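Local coordinates for protein cellulose 1,4-beta-cellobiosidase (Thermobifida fusca, PDB 4JJJ) that probably hydrolyses cellulose to cellobiose, this chain being the family 48 glycoside hydrolase part of a longer protein that also carries a carbohydrate-binding module, at residues A[36-41]-A[617-622]; A[29-34]-A[44-49]. The protein carries 1 engineered substitution. One frame throughout, in Å; residues are numbered along the deposited sequence.

Interaction 1 (A[36-41]-A[617-622]); sequences TMIVEA and RHRFWA. With GLC (alpha-D-glucopyranose), chain C; BGC (beta-D-glucopyranose), chain B; BGC (beta-D-glucopyranose), chain D.
Salt-bridged and buried, the contact of Glu-40 with Arg-619 joins the loop between strands 27-30 and 47-49 to the start of helix 620-637, and it illustrates how a sugar-binding carboxylate is held still. Arg-619 grips Glu-40 side-on with two nitrogens: NH2 reaches OE1 at 2.8 Å, and NE reaches OE2 at 2.9 Å. Both oxygens use their syn lone pairs, both bonds are nearly straight, and together they hold the carboxylate within 6° of the guanidinium plane and so limit its rotation. OE2 also accepts from the chain D glucose, whose O2 lies 2.7 Å from it, and Trp-621 NE1 donates to that same O2 from the ring edge. C6 of the sugar modelled as either GLC or the chain B BGC rests over one face of the Arg-619 guanidinium.

Beside this pair, Arg-617 reaches the loop backbone, its NH2 donating to Met-37 O at 3.0 Å in the carbonyl plane. CG1 of Ile-38, placed opposite the backbone N (chi1 -179°), lies over the centre of the Arg-617 guanidinium, 3.8 Å above its plane, while CD1 goes on to Arg-619. Three waters bridge Arg-617 to Met-37 O, Val-39 N and Glu-40 OE1, and Glu-545 forms salt bridges with both arginines. Acid, arginine and tryptophan together make a wall of the glycan pocket in this (alpha/alpha)6 catalytic domain.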
ATOM      1  N   THR A  36      15.427  12.860   2.332  1.00  6.03           N
ATOM      2  CA  THR A  36      14.967  12.456   3.612  1.00  5.89           C
ATOM      3  C   THR A  36      13.705  13.128   4.105  1.00  6.06           C
ATOM      4  O   THR A  36      12.946  12.526   4.816  1.00  5.98           O
ATOM      5  CB  THR A  36      16.081  12.584   4.634  1.00  6.11           C
ATOM      6  OG1 THR A  36      16.647  13.911   4.530  1.00  6.65           O
ATOM      7  CG2 THR A  36      17.103  11.485   4.458  1.00  6.68           C
ATOM      8  N   MET A  37      13.500  14.396   3.736  0.50  5.88           N
ATOM      9  CA  MET A  37      12.323  15.185   4.278  0.50  5.99           C
ATOM     10  C   MET A  37      11.126  15.042   3.358  0.50  5.48           C
ATOM     11  O   MET A  37      10.993  15.786   2.359  0.50  6.87           O
ATOM     12  CB  MET A  37      12.658  16.632   4.562  0.50  6.52           C
ATOM     13  CG  MET A  37      11.499  17.409   5.243  0.50  6.94           C
ATOM     14  SD  MET A  37      12.021  18.954   6.011  0.50  7.78           S
ATOM     15  CE  MET A  37      10.464  19.533   6.610  0.50  8.58           C
ATOM     16  N   ILE A  38      10.250  14.122   3.748  1.00  5.57           N
ATOM     17  CA  ILE A  38       9.112  13.780   2.963  1.00  5.29           C
ATOM     18  C   ILE A  38       8.104  13.140   3.893  1.00  5.00           C
ATOM     19  O   ILE A  38       8.434  12.243   4.665  1.00  5.48           O
ATOM     20  CB  ILE A  38       9.501  12.823   1.764  1.00  5.36           C
ATOM     21  CG1 ILE A  38       8.254  12.481   0.908  1.00  5.54           C
ATOM     22  CG2 ILE A  38      10.219  11.597   2.226  1.00  6.17           C
ATOM     23  CD1 ILE A  38       8.682  11.950  -0.437  1.00  5.94           C
ATOM     24  N   VAL A  39       6.853  13.621   3.831  1.00  4.71           N
ATOM     25  CA  VAL A  39       5.829  13.202   4.754  1.00  5.11           C
ATOM     26  C   VAL A  39       4.502  13.013   3.969  1.00  5.71           C
ATOM     27  O   VAL A  39       3.884  13.976   3.475  1.00  7.48           O
ATOM     28  CB  VAL A  39       5.603  14.234   5.907  1.00  5.21           C
ATOM     29  CG1 VAL A  39       4.546  13.774   6.851  1.00  5.73           C
ATOM     30  CG2 VAL A  39       6.996  14.508   6.586  1.00  5.11           C
ATOM     31  N   GLU A  40       4.123  11.735   3.760  1.00  5.16           N
ATOM     32  CA  GLU A  40       2.987  11.474   2.849  1.00  5.51           C
ATOM     33  C   GLU A  40       2.262  10.183   3.130  1.00  5.82           C
ATOM     34  O   GLU A  40       1.050  10.085   2.981  1.00  7.20           O
ATOM     35  CB  GLU A  40       3.379  11.596   1.369  1.00  5.24           C
ATOM     36  CG  GLU A  40       4.467  10.634   0.903  1.00  5.25           C
ATOM     37  CD  GLU A  40       5.150  11.052  -0.423  1.00  5.49           C
ATOM     38  OE1 GLU A  40       5.010  12.212  -0.832  1.00  6.53           O
ATOM     39  OE2 GLU A  40       5.730  10.080  -0.994  1.00  5.10           O
ATOM     40  N   ALA A  41       2.968   9.131   3.470  1.00  5.71           N
ATOM     41  CA  ALA A  41       2.451   7.843   3.830  1.00  5.43           C
ATOM     42  C   ALA A  41       3.388   7.219   4.842  1.00  5.25           C
ATOM     43  O   ALA A  41       3.044   7.208   5.985  1.00  6.12           O
ATOM     44  CB  ALA A  41       2.082   6.917   2.648  1.00  6.20           C
ATOM     45  N   ARG A 617      11.936  15.520  -6.265  1.00  6.98           N
ATOM     46  CA  ARG A 617      12.124  14.346  -5.450  1.00  6.39           C
ATOM     47  C   ARG A 617      12.317  13.063  -6.323  1.00  6.15           C
ATOM     48  O   ARG A 617      11.757  12.965  -7.435  1.00  7.14           O
ATOM     49  CB  ARG A 617      10.891  14.126  -4.533  1.00  7.01           C
ATOM     50  CG  ARG A 617      10.884  15.115  -3.379  1.00  7.23           C
ATOM     51  CD  ARG A 617       9.547  15.249  -2.797  1.00  7.47           C
ATOM     52  NE  ARG A 617       9.605  15.816  -1.438  1.00  7.12           N
ATOM     53  CZ  ARG A 617       8.520  15.946  -0.665  1.00  7.58           C
ATOM     54  NH1 ARG A 617       7.294  15.755  -1.153  1.00  6.88           N
ATOM     55  NH2 ARG A 617       8.662  16.334   0.609  1.00  7.19           N
ATOM     56  N   HIS A 618      13.039  12.135  -5.754  1.00  5.54           N
ATOM     57  CA  HIS A 618      13.365  10.820  -6.379  1.00  5.91           C
ATOM     58  C   HIS A 618      12.826   9.761  -5.419  1.00  5.19           C
ATOM     59  O   HIS A 618      13.535   9.138  -4.626  1.00  5.29           O
ATOM     60  CB  HIS A 618      14.855  10.752  -6.589  1.00  6.19           C
ATOM     61  CG  HIS A 618      15.335  11.849  -7.476  1.00  6.86           C
ATOM     62  ND1 HIS A 618      15.701  13.046  -6.941  1.00  8.28           N
ATOM     63  CD2 HIS A 618      15.481  11.999  -8.829  1.00  7.51           C
ATOM     64  CE1 HIS A 618      16.037  13.894  -7.896  1.00  9.05           C
ATOM     65  NE2 HIS A 618      15.957  13.268  -9.048  1.00  7.99           N
ATOM     66  N   ARG A 619      11.514   9.461  -5.507  1.00  5.70           N
ATOM     67  CA  ARG A 619      10.823   8.381  -4.808  1.00  5.26           C
ATOM     68  C   ARG A 619      11.190   7.084  -5.496  1.00  5.04           C
ATOM     69  O   ARG A 619      11.091   6.982  -6.690  1.00  4.83           O
ATOM     70  CB  ARG A 619       9.325   8.556  -4.831  1.00  5.54           C
ATOM     71  CG  ARG A 619       8.857   9.807  -4.036  1.00  5.36           C
ATOM     72  CD  ARG A 619       7.328   9.960  -4.298  1.00  5.37           C
ATOM     73  NE  ARG A 619       6.791  11.099  -3.549  1.00  5.87           N
ATOM     74  CZ  ARG A 619       6.789  12.348  -3.963  1.00  6.18           C
ATOM     75  NH1 ARG A 619       7.310  12.684  -5.115  1.00  5.48           N
ATOM     76  NH2 ARG A 619       6.234  13.256  -3.181  1.00  6.46           N
ATOM     77  N   PHE A 620      11.596   6.130  -4.711  1.00  4.98           N
ATOM     78  CA  PHE A 620      12.014   4.815  -5.297  1.00  4.87           C
ATOM     79  C   PHE A 620      10.973   4.213  -6.242  1.00  4.89           C
ATOM     80  O   PHE A 620      11.260   3.840  -7.384  1.00  4.79           O
ATOM     81  CB  PHE A 620      12.403   3.856  -4.222  1.00  4.99           C
ATOM     82  CG  PHE A 620      12.953   2.541  -4.741  1.00  4.96           C
ATOM     83  CD1 PHE A 620      14.264   2.469  -5.259  1.00  5.85           C
ATOM     84  CD2 PHE A 620      12.197   1.373  -4.794  1.00  4.94           C
ATOM     85  CE1 PHE A 620      14.799   1.295  -5.758  1.00  5.80           C
ATOM     86  CE2 PHE A 620      12.732   0.204  -5.314  1.00  4.99           C
ATOM     87  CZ  PHE A 620      14.031   0.156  -5.801  1.00  5.05           C
ATOM     88  N   TRP A 621       9.759   4.124  -5.759  1.00  4.94           N
ATOM     89  CA  TRP A 621       8.686   3.497  -6.510  1.00  4.80           C
ATOM     90  C   TRP A 621       8.496   4.262  -7.795  1.00  5.04           C
ATOM     91  O   TRP A 621       8.242   3.669  -8.809  1.00  5.46           O
ATOM     92  CB  TRP A 621       7.444   3.377  -5.699  1.00  4.83           C
ATOM     93  CG  TRP A 621       6.563   4.612  -5.470  1.00  4.58           C
ATOM     94  CD1 TRP A 621       6.477   5.348  -4.354  1.00  5.14           C
ATOM     95  CD2 TRP A 621       5.633   5.253  -6.412  1.00  4.98           C
ATOM     96  NE1 TRP A 621       5.570   6.338  -4.493  1.00  5.70           N
ATOM     97  CE2 TRP A 621       5.003   6.287  -5.734  1.00  5.30           C
ATOM     98  CE3 TRP A 621       5.207   4.944  -7.714  1.00  4.93           C
ATOM     99  CZ2 TRP A 621       4.022   7.059  -6.294  1.00  5.66           C
ATOM    100  CZ3 TRP A 621       4.241   5.685  -8.271  1.00  5.38           C
ATOM    101  CH2 TRP A 621       3.639   6.766  -7.569  1.00  5.36           C
ATOM    102  N   ALA A 622       8.568   5.566  -7.787  1.00  4.17           N
ATOM    103  CA  ALA A 622       8.289   6.385  -8.966  1.00  4.24           C
ATOM    104  C   ALA A 622       9.399   6.173  -9.999  1.00  4.32           C
ATOM    105  O   ALA A 622       9.171   6.158 -11.205  1.00  4.87           O
ATOM    106  CB  ALA A 622       8.148   7.861  -8.593  1.00  4.59           C
TER
HETATM  107  C1  GLC C   1       1.527  13.357  -3.817  0.50 13.96           C
HETATM  108  C2  GLC C   1       0.411  12.648  -3.162  0.50 13.76           C
HETATM  109  C3  GLC C   1       0.948  11.514  -2.249  0.50 13.44           C
HETATM  110  C4  GLC C   1       1.845  10.559  -3.045  0.50 11.25           C
HETATM  111  C5  GLC C   1       2.892  11.428  -3.748  0.50 11.33           C
HETATM  112  C6  GLC C   1       3.821  10.702  -4.676  0.50 11.62           C
HETATM  113  O1  GLC C   1       2.207  13.879  -2.745  0.50 14.06           O
HETATM  114  O2  GLC C   1      -0.271  13.594  -2.228  0.50 14.86           O
HETATM  115  O3  GLC C   1      -0.107  10.840  -1.584  0.50 14.63           O
HETATM  116  O4  GLC C   1       2.544   9.681  -2.137  0.50  9.67           O
HETATM  117  O5  GLC C   1       2.253  12.407  -4.568  0.50 12.92           O
HETATM  118  O6  GLC C   1       3.078  10.170  -5.715  0.50 12.02           O
HETATM  119  C2  BGC B   1       0.007  12.342  -3.273  0.50  5.92           C
HETATM  120  C3  BGC B   1       0.588  11.265  -2.364  0.50  5.25           C
HETATM  121  C4  BGC B   1       1.740  10.520  -3.069  0.50  4.54           C
HETATM  122  C5  BGC B   1       2.769  11.420  -3.781  0.50  4.76           C
HETATM  123  C6  BGC B   1       3.688  10.657  -4.737  0.50  4.76           C
HETATM  124  C1  BGC B   1       1.099  13.194  -3.874  0.50  6.37           C
HETATM  125  O1  BGC B   1       0.440  14.137  -4.782  0.50  9.23           O
HETATM  126  O2  BGC B   1      -0.892  13.107  -2.404  0.50  5.66           O
HETATM  127  O3  BGC B   1      -0.424  10.334  -1.965  0.50  5.82           O
HETATM  128  O4  BGC B   1       2.474   9.693  -2.164  0.50  3.63           O
HETATM  129  O5  BGC B   1       2.096  12.403  -4.567  0.50  5.70           O
HETATM  130  O6  BGC B   1       3.001  10.094  -5.826  0.50  4.84           O
HETATM  131  C2  BGC D   2       3.320   7.568  -1.578  0.50  2.90           C
HETATM  132  C3  BGC D   2       3.100   6.059  -1.637  0.50  2.77           C
HETATM  133  C4  BGC D   2       1.637   5.709  -1.237  0.50  2.76           C
HETATM  134  C5  BGC D   2       0.603   6.597  -1.973  0.50  2.74           C
HETATM  135  C6  BGC D   2      -0.786   6.358  -1.429  0.50  2.74           C
HETATM  136  C1  BGC D   2       2.269   8.323  -2.371  0.50  3.11           C
HETATM  137  O2  BGC D   2       4.589   7.889  -2.132  0.50  2.92           O
HETATM  138  O3  BGC D   2       4.074   5.445  -0.757  0.50  2.86           O
HETATM  139  O4  BGC D   2       1.414   4.313  -1.519  0.50  2.67           O
HETATM  140  O5  BGC D   2       0.992   7.966  -1.808  0.50  2.90           O
HETATM  141  O6  BGC D   2      -0.837   6.612  -0.038  0.50  2.72           O
HETATM  142  O   HOH W   1      12.064  16.231  -0.109  1.00 12.61           O
HETATM  143  O   HOH W   2       6.260  15.885   2.058  1.00  7.40           O
HETATM  144  O   HOH W   3       4.785  14.770  -0.025  1.00  7.40           O

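Interaction 2 (A[29-34]-A[44-49]); sequences VPYHSV and HGHQTT. With ZN (zinc ion), chain E; BGC (beta-D-glucopyranose), chain D.
The rings of Tyr-31 and His-46 lie face to face, their centroids 3.6 Å apart and their planes at 8°. His-46 CG sits above the rim of the tyrosine ring, and Tyr-31 CD2 comes correspondingly over the rim of the imidazole. At the imidazole edge are Ser-33 O, near CD2, and Val-34 O, which accepts from NE2 at 2.8 Å; that donor stands above the carbonyl plane, and the bond is bent to 144°. ND1 binds zinc at 2.1 Å, joined there by two waters and Asp-153. His-46 is thus fixed by a metal, a backbone oxygen and a ring, and the zinc would probably polarise its NE2-H toward Val-34 O. Tyr-31 OH bonds to Asp-153 as well, making the tyrosine a second-shell support of the site. With an alanine at Tyr-31, one face of the His-46 imidazole would probably lose its stack and Asp-153 the phenolic partner that helps position it.

The backbones are tied by His-32 N to Gln-47 O at 2.9 Å and Ser-33 N to Gly-45 O at 3.0 Å. Ser-33 OG, hydrogen-bonded to Glu-35 O, lies 3.5 Å from Gly-45 CA, a close approach to a residue with no side chain. The His-32 ring, with CG anti to the backbone N (chi1 175°), turns instead toward the glycan: O2 of the chain D glucose lies near its plane, 3.4 Å from CE1. A water joins ND1 to Thr-49 OG1, and NE2 is hydrogen-bonded to Glu-40. Residues 44-47 form a type I beta turn, so a turn carrying a zinc ligand is coupled here to His-32 of the glycan pocket of a family 48 glycoside hydrolase.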
ATOM      1  N   VAL A  29      18.588  -2.708   0.491  1.00  5.91           N
ATOM      2  CA  VAL A  29      17.298  -2.274   1.035  1.00  5.88           C
ATOM      3  C   VAL A  29      16.993  -0.881   0.475  1.00  6.37           C
ATOM      4  O   VAL A  29      17.703   0.095   0.742  1.00  6.34           O
ATOM      5  CB  VAL A  29      17.318  -2.254   2.571  1.00  5.90           C
ATOM      6  CG1 VAL A  29      15.960  -1.735   3.159  1.00  5.98           C
ATOM      7  CG2 VAL A  29      17.615  -3.602   3.119  1.00  6.59           C
ATOM      8  N   PRO A  30      15.942  -0.768  -0.346  1.00  5.39           N
ATOM      9  CA  PRO A  30      15.627   0.545  -0.911  1.00  5.60           C
ATOM     10  C   PRO A  30      15.031   1.473   0.123  1.00  5.36           C
ATOM     11  O   PRO A  30      14.319   1.014   1.015  1.00  5.89           O
ATOM     12  CB  PRO A  30      14.543   0.253  -1.965  1.00  5.90           C
ATOM     13  CG  PRO A  30      13.854  -0.968  -1.424  1.00  5.76           C
ATOM     14  CD  PRO A  30      15.026  -1.798  -0.836  1.00  5.91           C
ATOM     15  N   TYR A  31      15.324   2.744   0.019  1.00  5.19           N
ATOM     16  CA  TYR A  31      14.643   3.771   0.791  1.00  5.35           C
ATOM     17  C   TYR A  31      13.366   4.134   0.105  1.00  5.34           C
ATOM     18  O   TYR A  31      13.208   3.946  -1.082  1.00  5.82           O
ATOM     19  CB  TYR A  31      15.532   5.007   0.857  1.00  5.74           C
ATOM     20  CG  TYR A  31      16.871   4.876   1.587  1.00  6.38           C
ATOM     21  CD1 TYR A  31      16.939   4.445   2.925  1.00  6.24           C
ATOM     22  CD2 TYR A  31      18.028   5.259   0.975  1.00  7.08           C
ATOM     23  CE1 TYR A  31      18.136   4.438   3.614  1.00  7.12           C
ATOM     24  CE2 TYR A  31      19.222   5.219   1.662  1.00  6.74           C
ATOM     25  CZ  TYR A  31      19.239   4.805   2.950  1.00  7.41           C
ATOM     26  OH  TYR A  31      20.474   4.796   3.656  1.00  9.20           O
ATOM     27  N   HIS A  32      12.452   4.784   0.851  1.00  5.33           N
ATOM     28  CA  HIS A  32      11.243   5.370   0.244  1.00  5.00           C
ATOM     29  C   HIS A  32      11.630   6.373  -0.842  1.00  5.16           C
ATOM     30  O   HIS A  32      11.100   6.407  -1.926  1.00  5.92           O
ATOM     31  CB  HIS A  32      10.358   5.994   1.299  1.00  4.82           C
ATOM     32  CG  HIS A  32       9.174   6.698   0.684  1.00  4.83           C
ATOM     33  ND1 HIS A  32       8.094   6.005   0.162  1.00  5.42           N
ATOM     34  CD2 HIS A  32       8.889   8.012   0.547  1.00  5.10           C
ATOM     35  CE1 HIS A  32       7.217   6.861  -0.296  1.00  5.43           C
ATOM     36  NE2 HIS A  32       7.644   8.093  -0.052  1.00  4.98           N
ATOM     37  N   SER A  33      12.640   7.176  -0.505  1.00  5.27           N
ATOM     38  CA  SER A  33      13.165   8.204  -1.446  1.00  5.69           C
ATOM     39  C   SER A  33      14.584   8.555  -1.133  1.00  6.09           C
ATOM     40  O   SER A  33      15.082   8.374  -0.038  1.00  5.85           O
ATOM     41  CB  SER A  33      12.295   9.482  -1.433  1.00  5.74           C
ATOM     42  OG  SER A  33      12.205   9.977  -0.131  1.00  6.73           O
ATOM     43  N   VAL A  34      15.255   9.124  -2.128  1.00  6.03           N
ATOM     44  CA  VAL A  34      16.617   9.584  -1.936  1.00  6.16           C
ATOM     45  C   VAL A  34      16.672  10.705  -0.886  1.00  6.20           C
ATOM     46  O   VAL A  34      17.508  10.644   0.082  1.00  7.76           O
ATOM     47  CB  VAL A  34      17.241  10.042  -3.277  1.00  6.59           C
ATOM     48  CG1 VAL A  34      18.550  10.751  -3.010  1.00  7.72           C
ATOM     49  CG2 VAL A  34      17.464   8.903  -4.229  1.00  6.90           C
ATOM     50  N   HIS A  44       9.201   9.688   6.776  1.00  5.62           N
ATOM     51  CA  HIS A  44      10.618   9.985   6.601  1.00  6.13           C
ATOM     52  C   HIS A  44      11.110   9.276   5.376  1.00  6.46           C
ATOM     53  O   HIS A  44      10.698   8.103   5.155  1.00  6.06           O
ATOM     54  CB  HIS A  44      11.435   9.624   7.839  1.00  6.70           C
ATOM     55  CG  HIS A  44      12.835  10.125   7.816  1.00  6.81           C
ATOM     56  ND1 HIS A  44      13.898   9.461   7.210  1.00  7.88           N
ATOM     57  CD2 HIS A  44      13.348  11.316   8.237  1.00  8.08           C
ATOM     58  CE1 HIS A  44      15.009  10.190   7.313  1.00  7.79           C
ATOM     59  NE2 HIS A  44      14.690  11.309   7.948  1.00  8.36           N
ATOM     60  N   GLY A  45      11.976   9.937   4.579  1.00  6.48           N
ATOM     61  CA  GLY A  45      12.438   9.381   3.295  1.00  6.04           C
ATOM     62  C   GLY A  45      13.216   8.133   3.429  1.00  5.88           C
ATOM     63  O   GLY A  45      13.320   7.372   2.459  1.00  6.19           O
ATOM     64  N   HIS A  46      13.934   7.937   4.558  1.00  5.23           N
ATOM     65  CA  HIS A  46      14.722   6.761   4.707  1.00  5.59           C
ATOM     66  C   HIS A  46      14.114   5.762   5.679  1.00  5.55           C
ATOM     67  O   HIS A  46      14.744   4.778   6.037  1.00  6.61           O
ATOM     68  CB  HIS A  46      16.144   7.111   5.117  1.00  6.01           C
ATOM     69  CG  HIS A  46      16.921   7.786   4.028  1.00  6.28           C
ATOM     70  ND1 HIS A  46      18.252   8.153   4.122  1.00  6.74           N
ATOM     71  CD2 HIS A  46      16.530   8.151   2.787  1.00  6.63           C
ATOM     72  CE1 HIS A  46      18.626   8.718   2.986  1.00  7.43           C
ATOM     73  NE2 HIS A  46      17.607   8.702   2.153  1.00  6.64           N
ATOM     74  N   GLN A  47      12.780   5.875   5.885  1.00  5.91           N
ATOM     75  CA  GLN A  47      12.026   4.719   6.093  1.00  5.94           C
ATOM     76  C   GLN A  47      12.000   3.972   4.796  1.00  6.02           C
ATOM     77  O   GLN A  47      12.339   4.521   3.784  1.00  6.36           O
ATOM     78  CB  GLN A  47      10.590   5.067   6.531  1.00  6.06           C
ATOM     79  CG  GLN A  47      10.542   5.626   7.962  1.00  6.44           C
ATOM     80  CD  GLN A  47       9.248   6.261   8.326  1.00  6.82           C
ATOM     81  OE1 GLN A  47       8.443   6.658   7.465  1.00  6.26           O
ATOM     82  NE2 GLN A  47       8.999   6.428   9.631  1.00  7.32           N
ATOM     83  N   THR A  48      11.490   2.771   4.769  1.00  5.82           N
ATOM     84  CA  THR A  48      11.060   2.133   3.556  1.00  5.85           C
ATOM     85  C   THR A  48       9.840   1.264   3.835  1.00  5.37           C
ATOM     86  O   THR A  48       9.287   1.206   4.938  1.00  5.32           O
ATOM     87  CB  THR A  48      12.140   1.285   2.877  1.00  6.30           C
ATOM     88  OG1 THR A  48      11.773   1.176   1.466  1.00  7.19           O
ATOM     89  CG2 THR A  48      12.412  -0.048   3.467  1.00  6.24           C
ATOM     90  N   THR A  49       9.371   0.657   2.778  1.00  5.11           N
ATOM     91  CA  THR A  49       8.037   0.090   2.722  1.00  5.07           C
ATOM     92  C   THR A  49       8.035  -1.204   1.987  1.00  5.24           C
ATOM     93  O   THR A  49       8.908  -1.454   1.100  1.00  5.50           O
ATOM     94  CB  THR A  49       7.043   1.014   1.963  1.00  5.43           C
ATOM     95  OG1 THR A  49       7.543   1.277   0.661  1.00  5.33           O
ATOM     96  CG2 THR A  49       6.925   2.327   2.729  1.00  6.07           C
TER
HETATM   97 ZN    ZN E 728      19.324   8.211   5.942  0.70 14.45          ZN
HETATM   98  C2  BGC D   2       3.320   7.568  -1.578  0.50  2.90           C
HETATM   99  C3  BGC D   2       3.100   6.059  -1.637  0.50  2.77           C
HETATM  100  C4  BGC D   2       1.637   5.709  -1.237  0.50  2.76           C
HETATM  101  C5  BGC D   2       0.603   6.597  -1.973  0.50  2.74           C
HETATM  102  C6  BGC D   2      -0.786   6.358  -1.429  0.50  2.74           C
HETATM  103  C1  BGC D   2       2.269   8.323  -2.371  0.50  3.11           C
HETATM  104  O2  BGC D   2       4.589   7.889  -2.132  0.50  2.92           O
HETATM  105  O3  BGC D   2       4.074   5.445  -0.757  0.50  2.86           O
HETATM  106  O4  BGC D   2       1.414   4.313  -1.519  0.50  2.67           O
HETATM  107  O5  BGC D   2       0.992   7.966  -1.808  0.50  2.90           O
HETATM  108  O6  BGC D   2      -0.837   6.612  -0.038  0.50  2.72           O
HETATM  109  O   HOH W   4       7.655   3.421  -0.739  1.00  4.34           O
HETATM  110  O   HOH W   5      20.854   9.589   5.283  0.50 26.76           O
HETATM  111  O   HOH W   6      18.429   9.178   7.551  1.00 10.92           O

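How the interactions relate
From the N terminus, the chain leaves strand 27-30 through 29-34, passes through 36-41 and returns at 44-49, where interaction 2 closes a short loop with nine residues between its segments. Segment 36-41 belongs to that loop, yet its partner 617-622 lies 576 residues on, so interaction 1 brings the C-terminal helix 620-637 back to the N-terminal region. The two contacts therefore cross rather than nest. Their centres are about 7 Å apart, and they meet directly: Thr-36 O lies 2.8 Å from Gly-45 N, and Phe-620 N 2.8 Å from His-32 O, both probable hydrogen bonds. Both also touch the same glucose, chain D, so the N-terminal loop and the start of the last helix meet at one pocket.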